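Local structure of LAR_0958 cell surface adhesin (Lactobacillus reuteri, 4NG0) at residues 1-13 with 80-94. The protein is a cell-surface adhesin that probably helps the bacterium attach to mucus, the chain here being a single repeat of it. Numbering follows the deposited sequence. Where two conformers were deposited one is given.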
ATOM      1  N   MET A   1     -17.174   2.663  11.567  1.00 53.30           N
ATOM      2  CA  MET A   1     -16.861   1.567  12.476  1.00 43.85           C
ATOM      3  C   MET A   1     -16.124   0.442  11.760  1.00 33.69           C
ATOM      4  O   MET A   1     -16.110  -0.695  12.232  1.00 37.53           O
ATOM      5  CB  MET A   1     -18.133   1.038  13.132  1.00 44.25           C
ATOM      6  N   LYS A   2     -15.512   0.766  10.623  1.00 39.01           N
ATOM      7  CA  LYS A   2     -14.756  -0.213   9.843  1.00 20.32           C
ATOM      8  C   LYS A   2     -13.510   0.417   9.217  1.00 11.12           C
ATOM      9  O   LYS A   2     -13.597   1.370   8.434  1.00 17.55           O
ATOM     10  CB  LYS A   2     -15.638  -0.849   8.770  1.00 29.26           C
ATOM     11  CG  LYS A   2     -15.465  -2.351   8.638  1.00 34.21           C
ATOM     12  CD  LYS A   2     -16.472  -2.941   7.669  1.00 41.32           C
ATOM     13  CE  LYS A   2     -16.196  -4.414   7.412  1.00 40.20           C
ATOM     14  NZ  LYS A   2     -16.255  -5.225   8.662  1.00 42.76           N
ATOM     15  N   VAL A   3     -12.349  -0.128   9.567  1.00 11.39           N
ATOM     16  CA  VAL A   3     -11.076   0.419   9.120  1.00  8.49           C
ATOM     17  C   VAL A   3     -10.781  -0.014   7.699  1.00  9.39           C
ATOM     18  O   VAL A   3     -10.724  -1.207   7.396  1.00  9.15           O
ATOM     19  CB  VAL A   3      -9.924  -0.042  10.037  1.00  7.41           C
ATOM     20  CG1 VAL A   3      -8.583   0.463   9.513  1.00  9.94           C
ATOM     21  CG2 VAL A   3     -10.164   0.445  11.470  1.00 12.08           C
ATOM     22  N   THR A   4     -10.602   0.966   6.821  1.00  6.41           N
ATOM     23  CA  THR A   4     -10.310   0.670   5.426  1.00  8.78           C
ATOM     24  C   THR A   4      -9.172   1.534   4.914  1.00  7.86           C
ATOM     25  O   THR A   4      -8.914   2.616   5.437  1.00  8.14           O
ATOM     26  CB  THR A   4     -11.546   0.863   4.533  1.00 13.56           C
ATOM     27  OG1 THR A   4     -12.012   2.201   4.667  1.00 15.82           O
ATOM     28  CG2 THR A   4     -12.668  -0.085   4.944  1.00 14.26           C
ATOM     29  N   TYR A   5      -8.485   1.040   3.890  1.00  6.79           N
ATOM     30  CA  TYR A   5      -7.453   1.823   3.214  1.00  5.95           C
ATOM     31  C   TYR A   5      -7.724   1.871   1.717  1.00  5.95           C
ATOM     32  O   TYR A   5      -8.343   0.967   1.146  1.00  6.42           O
ATOM     33  CB  TYR A   5      -6.039   1.281   3.509  1.00  6.79           C
ATOM     34  CG  TYR A   5      -5.752  -0.136   3.044  1.00  5.66           C
ATOM     35  CD1 TYR A   5      -5.996  -1.223   3.877  1.00  6.07           C
ATOM     36  CD2 TYR A   5      -5.212  -0.380   1.778  1.00  6.08           C
ATOM     37  CE1 TYR A   5      -5.725  -2.518   3.464  1.00  5.52           C
ATOM     38  CE2 TYR A   5      -4.938  -1.670   1.356  1.00  6.34           C
ATOM     39  CZ  TYR A   5      -5.201  -2.735   2.199  1.00  5.83           C
ATOM     40  OH  TYR A   5      -4.924  -4.016   1.763  1.00  7.46           O
ATOM     41  N   SER A   6      -7.259   2.947   1.096  1.00  5.58           N
ATOM     42  CA  SER A   6      -7.376   3.132  -0.335  1.00  6.92           C
ATOM     43  C   SER A   6      -6.171   3.934  -0.793  1.00  6.18           C
ATOM     44  O   SER A   6      -5.310   4.280   0.001  1.00  8.25           O
ATOM     45  CB  SER A   6      -8.663   3.888  -0.673  1.00  8.49           C
ATOM     46  OG  SER A   6      -8.634   5.190  -0.114  1.00 10.73           O
ATOM     47  N   GLY A   7      -6.105   4.213  -2.087  1.00  7.20           N
ATOM     48  CA  GLY A   7      -5.065   5.078  -2.601  1.00  6.31           C
ATOM     49  C   GLY A   7      -4.486   4.590  -3.907  1.00  4.95           C
ATOM     50  O   GLY A   7      -4.799   3.490  -4.381  1.00  6.37           O
ATOM     51  N   SER A   8      -3.644   5.433  -4.494  1.00  5.01           N
ATOM     52  CA  SER A   8      -3.055   5.136  -5.786  1.00  4.84           C
ATOM     53  C   SER A   8      -1.845   6.007  -6.023  1.00  5.34           C
ATOM     54  O   SER A   8      -1.667   7.034  -5.376  1.00  8.76           O
ATOM     55  CB  SER A   8      -4.072   5.345  -6.907  1.00  7.99           C
ATOM     56  OG  SER A   8      -4.509   6.695  -6.939  1.00  9.70           O
ATOM     57  N   ASP A   9      -1.008   5.570  -6.959  1.00  5.03           N
ATOM     58  CA  ASP A   9       0.214   6.276  -7.326  1.00  6.91           C
ATOM     59  C   ASP A   9       0.641   5.732  -8.675  1.00  4.13           C
ATOM     60  O   ASP A   9       0.096   4.738  -9.165  1.00  4.63           O
ATOM     61  CB  ASP A   9       1.291   6.019  -6.269  1.00  4.50           C
ATOM     62  CG  ASP A   9       2.444   7.012  -6.318  1.00  7.16           C
ATOM     63  OD1 ASP A   9       2.409   7.987  -7.097  1.00  8.84           O
ATOM     64  OD2 ASP A   9       3.399   6.805  -5.536  1.00  9.90           O
ATOM     65  N   SER A  10       1.601   6.412  -9.285  1.00  4.42           N
ATOM     66  CA  SER A  10       2.109   5.990 -10.578  1.00  5.18           C
ATOM     67  C   SER A  10       3.479   6.576 -10.857  1.00  7.11           C
ATOM     68  O   SER A  10       3.912   7.546 -10.215  1.00  7.30           O
ATOM     69  CB  SER A  10       1.142   6.368 -11.708  1.00  7.09           C
ATOM     70  OG  SER A  10       1.061   7.776 -11.858  1.00  7.90           O
ATOM     71  N   LYS A  11       4.158   5.958 -11.816  1.00  4.87           N
ATOM     72  CA  LYS A  11       5.380   6.510 -12.385  1.00  6.65           C
ATOM     73  C   LYS A  11       5.394   6.217 -13.870  1.00  5.82           C
ATOM     74  O   LYS A  11       4.646   5.366 -14.367  1.00  6.19           O
ATOM     75  CB  LYS A  11       6.636   5.872 -11.766  1.00  8.02           C
ATOM     76  CG  LYS A  11       6.822   4.410 -12.165  1.00  8.61           C
ATOM     77  CD  LYS A  11       8.001   3.707 -11.477  1.00 14.74           C
ATOM     78  CE  LYS A  11       9.308   3.938 -12.216  1.00 15.64           C
ATOM     79  NZ  LYS A  11      10.465   3.263 -11.541  1.00  9.76           N
ATOM     80  N   THR A  12       6.273   6.915 -14.579  1.00  5.74           N
ATOM     81  CA  THR A  12       6.592   6.557 -15.954  1.00  5.75           C
ATOM     82  C   THR A  12       7.721   5.521 -15.953  1.00  4.52           C
ATOM     83  O   THR A  12       8.693   5.643 -15.202  1.00  7.46           O
ATOM     84  CB  THR A  12       7.015   7.802 -16.753  1.00  7.36           C
ATOM     85  OG1 THR A  12       5.914   8.723 -16.796  1.00 10.67           O
ATOM     86  CG2 THR A  12       7.412   7.453 -18.163  1.00  8.09           C
ATOM     87  N   TYR A  13       7.569   4.496 -16.786  1.00  4.52           N
ATOM     88  CA  TYR A  13       8.609   3.481 -16.968  1.00  4.71           C
ATOM     89  C   TYR A  13       9.990   4.115 -17.132  1.00  6.80           C
ATOM     90  O   TYR A  13      10.165   5.046 -17.928  1.00  6.09           O
ATOM     91  CB  TYR A  13       8.310   2.656 -18.224  1.00  4.12           C
ATOM     92  CG  TYR A  13       9.422   1.705 -18.599  1.00  4.90           C
ATOM     93  CD1 TYR A  13       9.534   0.477 -17.969  1.00  5.57           C
ATOM     94  CD2 TYR A  13      10.358   2.043 -19.570  1.00  6.27           C
ATOM     95  CE1 TYR A  13      10.562  -0.407 -18.307  1.00  5.49           C
ATOM     96  CE2 TYR A  13      11.388   1.172 -19.913  1.00  7.07           C
ATOM     97  CZ  TYR A  13      11.475  -0.051 -19.273  1.00  6.35           C
ATOM     98  OH  TYR A  13      12.497  -0.920 -19.608  1.00  8.02           O
ATOM     99  N   LEU A  80      -8.570  -4.137  16.603  1.00 10.96           N
ATOM    100  CA  LEU A  80      -8.911  -3.947  15.197  1.00 11.32           C
ATOM    101  C   LEU A  80      -9.196  -5.307  14.564  1.00 14.81           C
ATOM    102  O   LEU A  80      -8.271  -6.028  14.197  1.00 15.34           O
ATOM    103  CB  LEU A  80      -7.765  -3.234  14.463  1.00 11.39           C
ATOM    104  CG  LEU A  80      -7.337  -1.885  15.051  1.00 11.16           C
ATOM    105  CD1 LEU A  80      -6.182  -1.317  14.242  1.00 12.21           C
ATOM    106  CD2 LEU A  80      -8.500  -0.905  15.079  1.00 11.21           C
ATOM    107  N   LYS A  81     -10.476  -5.646  14.443  1.00 13.26           N
ATOM    108  CA  LYS A  81     -10.883  -6.997  14.038  1.00 12.39           C
ATOM    109  C   LYS A  81     -10.952  -7.218  12.525  1.00 15.88           C
ATOM    110  O   LYS A  81     -10.832  -8.353  12.069  1.00 19.62           O
ATOM    111  CB  LYS A  81     -12.230  -7.354  14.648  1.00 13.80           C
ATOM    112  CG  LYS A  81     -12.261  -7.355  16.167  1.00 18.26           C
ATOM    113  CD  LYS A  81     -13.649  -7.739  16.628  1.00 25.33           C
ATOM    114  CE  LYS A  81     -13.741  -7.857  18.129  1.00 25.22           C
ATOM    115  NZ  LYS A  81     -15.140  -8.189  18.505  1.00 30.92           N
ATOM    116  N   THR A  82     -11.190  -6.155  11.760  1.00 13.54           N
ATOM    117  CA  THR A  82     -11.075  -6.232  10.305  1.00 15.07           C
ATOM    118  C   THR A  82     -10.247  -5.067   9.798  1.00 12.88           C
ATOM    119  O   THR A  82     -10.309  -3.972  10.347  1.00 13.39           O
ATOM    120  CB  THR A  82     -12.439  -6.198   9.565  1.00 16.36           C
ATOM    121  OG1 THR A  82     -13.093  -4.934   9.762  1.00 19.56           O
ATOM    122  CG2 THR A  82     -13.330  -7.293  10.055  1.00 15.32           C
ATOM    123  N   ILE A  83      -9.468  -5.318   8.749  1.00 12.57           N
ATOM    124  CA  ILE A  83      -8.796  -4.260   8.013  1.00  9.14           C
ATOM    125  C   ILE A  83      -8.963  -4.616   6.536  1.00 11.15           C
ATOM    126  O   ILE A  83      -8.537  -5.682   6.111  1.00 16.21           O
ATOM    127  CB  ILE A  83      -7.305  -4.166   8.371  1.00  7.14           C
ATOM    128  CG1 ILE A  83      -7.116  -3.992   9.887  1.00 11.97           C
ATOM    129  CG2 ILE A  83      -6.662  -3.004   7.600  1.00 10.45           C
ATOM    130  CD1 ILE A  83      -5.711  -4.283  10.373  1.00 16.42           C
ATOM    131  N   SER A  84      -9.617  -3.739   5.777  1.00  9.73           N
ATOM    132  CA  SER A  84      -9.967  -4.030   4.385  1.00 10.18           C
ATOM    133  C   SER A  84      -9.447  -2.909   3.512  1.00  8.84           C
ATOM    134  O   SER A  84      -9.471  -1.751   3.922  1.00 10.28           O
ATOM    135  CB  SER A  84     -11.483  -4.063   4.237  1.00 11.37           C
ATOM    136  OG  SER A  84     -12.083  -4.739   5.330  1.00 17.35           O
ATOM    137  N   GLY A  85      -9.005  -3.206   2.299  1.00  6.54           N
ATOM    138  CA  GLY A  85      -8.585  -2.116   1.448  1.00  5.67           C
ATOM    139  C   GLY A  85      -8.204  -2.512   0.047  1.00  5.06           C
ATOM    140  O   GLY A  85      -8.239  -3.687  -0.321  1.00  7.21           O
ATOM    141  N   SER A  86      -7.839  -1.502  -0.733  1.00  5.39           N
ATOM    142  CA  SER A  86      -7.412  -1.666  -2.113  1.00  6.30           C
ATOM    143  C   SER A  86      -6.419  -0.555  -2.417  1.00  6.51           C
ATOM    144  O   SER A  86      -6.591   0.565  -1.964  1.00  8.80           O
ATOM    145  CB  SER A  86      -8.621  -1.580  -3.058  1.00  7.37           C
ATOM    146  OG  SER A  86      -8.238  -1.698  -4.425  1.00 12.61           O
ATOM    147  N   TYR A  87      -5.372  -0.864  -3.175  1.00  5.76           N
ATOM    148  CA  TYR A  87      -4.385   0.149  -3.529  1.00  5.58           C
ATOM    149  C   TYR A  87      -3.842  -0.162  -4.912  1.00  4.89           C
ATOM    150  O   TYR A  87      -3.425  -1.281  -5.170  1.00  6.40           O
ATOM    151  CB  TYR A  87      -3.238   0.195  -2.509  1.00  7.64           C
ATOM    152  CG  TYR A  87      -2.255   1.305  -2.806  1.00  6.02           C
ATOM    153  CD1 TYR A  87      -1.242   1.135  -3.747  1.00  7.31           C
ATOM    154  CD2 TYR A  87      -2.359   2.532  -2.168  1.00  5.41           C
ATOM    155  CE1 TYR A  87      -0.365   2.153  -4.036  1.00  6.91           C
ATOM    156  CE2 TYR A  87      -1.483   3.559  -2.447  1.00  5.97           C
ATOM    157  CZ  TYR A  87      -0.488   3.363  -3.388  1.00  6.94           C
ATOM    158  OH  TYR A  87       0.394   4.379  -3.672  1.00  8.08           O
ATOM    159  N   THR A  88      -3.850   0.826  -5.797  1.00  5.42           N
ATOM    160  CA  THR A  88      -3.430   0.602  -7.178  1.00  5.22           C
ATOM    161  C   THR A  88      -2.219   1.444  -7.580  1.00  6.96           C
ATOM    162  O   THR A  88      -2.212   2.668  -7.413  1.00  7.23           O
ATOM    163  CB  THR A  88      -4.587   0.890  -8.158  1.00  6.11           C
ATOM    164  OG1 THR A  88      -5.697   0.043  -7.831  1.00 10.67           O
ATOM    165  CG2 THR A  88      -4.157   0.607  -9.598  1.00  9.38           C
ATOM    166  N   TYR A  89      -1.200   0.787  -8.126  1.00  5.66           N
ATOM    167  CA  TYR A  89       0.013   1.464  -8.579  1.00  6.24           C
ATOM    168  C   TYR A  89       0.184   1.175 -10.057  1.00  4.43           C
ATOM    169  O   TYR A  89       0.225   0.006 -10.462  1.00  5.39           O
ATOM    170  CB  TYR A  89       1.252   0.964  -7.812  1.00  6.33           C
ATOM    171  CG  TYR A  89       2.464   1.861  -8.023  1.00  5.52           C
ATOM    172  CD1 TYR A  89       3.146   1.869  -9.250  1.00  7.13           C
ATOM    173  CD2 TYR A  89       2.907   2.722  -7.024  1.00  8.04           C
ATOM    174  CE1 TYR A  89       4.219   2.689  -9.465  1.00  6.57           C
ATOM    175  CE2 TYR A  89       3.999   3.556  -7.239  1.00  8.87           C
ATOM    176  CZ  TYR A  89       4.645   3.533  -8.464  1.00  7.30           C
ATOM    177  OH  TYR A  89       5.730   4.357  -8.694  1.00 12.57           O
ATOM    178  N   THR A  90       0.277   2.231 -10.865  1.00  4.33           N
ATOM    179  CA  THR A  90       0.448   2.069 -12.304  1.00  4.42           C
ATOM    180  C   THR A  90       1.827   2.514 -12.775  1.00  4.96           C
ATOM    181  O   THR A  90       2.304   3.591 -12.417  1.00  6.31           O
ATOM    182  CB  THR A  90      -0.620   2.884 -13.062  1.00  5.55           C
ATOM    183  OG1 THR A  90      -1.918   2.448 -12.643  1.00  7.64           O
ATOM    184  CG2 THR A  90      -0.494   2.710 -14.569  1.00  9.49           C
ATOM    185  N   ILE A  91       2.472   1.682 -13.592  1.00  4.50           N
ATOM    186  CA  ILE A  91       3.665   2.126 -14.297  1.00  3.16           C
ATOM    187  C   ILE A  91       3.223   2.401 -15.734  1.00  4.76           C
ATOM    188  O   ILE A  91       2.765   1.507 -16.433  1.00  5.48           O
ATOM    189  CB  ILE A  91       4.778   1.065 -14.262  1.00  4.51           C
ATOM    190  CG1 ILE A  91       5.208   0.784 -12.824  1.00  6.53           C
ATOM    191  CG2 ILE A  91       5.977   1.531 -15.075  1.00  5.71           C
ATOM    192  CD1 ILE A  91       6.278  -0.316 -12.710  1.00  5.40           C
ATOM    193  N   ASN A  92       3.317   3.655 -16.153  1.00  5.02           N
ATOM    194  CA  ASN A  92       2.906   4.034 -17.496  1.00  6.38           C
ATOM    195  C   ASN A  92       4.049   3.849 -18.488  1.00  6.52           C
ATOM    196  O   ASN A  92       5.210   4.025 -18.125  1.00  6.46           O
ATOM    197  CB  ASN A  92       2.424   5.485 -17.494  1.00  7.02           C
ATOM    198  CG  ASN A  92       1.120   5.660 -16.742  1.00  6.64           C
ATOM    199  OD1 ASN A  92       0.126   5.014 -17.070  1.00 11.73           O
ATOM    200  ND2 ASN A  92       1.128   6.495 -15.717  1.00  9.13           N
ATOM    201  N   PRO A  93       3.742   3.499 -19.745  1.00  5.61           N
ATOM    202  CA  PRO A  93       4.825   3.362 -20.728  0.56  6.06           C
ATOM    203  C   PRO A  93       5.528   4.696 -20.954  1.00  6.28           C
ATOM    204  O   PRO A  93       4.923   5.759 -20.781  1.00  8.00           O
ATOM    205  CB  PRO A  93       4.100   2.926 -22.009  0.56  6.23           C
ATOM    206  CG  PRO A  93       2.773   2.376 -21.554  0.56  5.76           C
ATOM    207  CD  PRO A  93       2.425   3.148 -20.306  0.56  6.83           C
ATOM    208  N   LEU A  94       6.796   4.632 -21.341  1.00  5.43           N
ATOM    209  CA  LEU A  94       7.594   5.820 -21.617  1.00  5.34           C
ATOM    210  C   LEU A  94       7.384   6.278 -23.048  1.00  5.75           C
ATOM    211  O   LEU A  94       7.582   5.506 -23.989  1.00  5.67           O
ATOM    212  CB  LEU A  94       9.075   5.493 -21.394  1.00  6.93           C
ATOM    213  CG  LEU A  94      10.096   6.556 -21.812  1.00  7.66           C
ATOM    214  CD1 LEU A  94       9.851   7.859 -21.084  1.00  7.58           C
ATOM    215  CD2 LEU A  94      11.514   6.044 -21.549  1.00  9.61           C
TER
HETATM  216  O   HOH W   1     -12.584  -3.269   7.575  1.00 16.49           O
HETATM  217  O   HOH W   2      -7.919   2.613  -3.919  1.00 18.40           O
HETATM  218  O   HOH W   3       3.198   4.534  -3.974  1.00  7.34           O
HETATM  219  O   HOH W   4      -2.718   3.733 -10.274  1.00  9.46           O
HETATM  220  O   HOH W   5       6.112   6.120  -6.573  1.00 18.08           O
HETATM  221  O   HOH W   6       3.334   8.431 -15.633  1.00 14.27           O
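Tyr-5 lays its ring flat over Gly-85, whose CA sits 3.4 Å from the centroid of the Tyr-5 ring and only 7° off its normal, a CH-pi contact. With CG between the backbone N and the carbonyl carbon (chi1 62°), the ring swings across to the neighbouring strand; Gly-85, having no side chain, lets it lie directly on the CA. The ring edge meets Ile-83, and Tyr-5 OH bonds to Leu-63 N on strand 57-63.

Further along the same face the roles reverse. Tyr-87 and Tyr-89, both with CG opposite the backbone N, lean back over segment 1-13: Gly-7 O lies 3.4 Å above the Tyr-87 plane, toward its rim, and Ser-10 CA 4.3 Å from the Tyr-89 centroid. Asp-9 stands beside Tyr-89, carboxylate and ring planes 64° apart, and its OD2 accepts a hydrogen bond from a water 2.8 Å away that also bonds to Tyr-87 OH; that hydroxyl is also hydrogen-bonded to Thr-24 OG1. Lys-11 runs its methylenes past Tyr-89 OH while its ammonium pairs with Asp-14.

Beneath these side chains, backbone hydrogen bonds join the parallel strands from Ser-84 N to Val-3 O as far as Tyr-13 N to Asn-92 O (2.8 Å), interrupted where both strands break; there a water bridges Gly-7 N and Ser-86 O. Joining first and last strands as parallel central neighbours, with helix 65-73 packed on Ile-83, is characteristic of the ubiquitin-like beta-grasp fold.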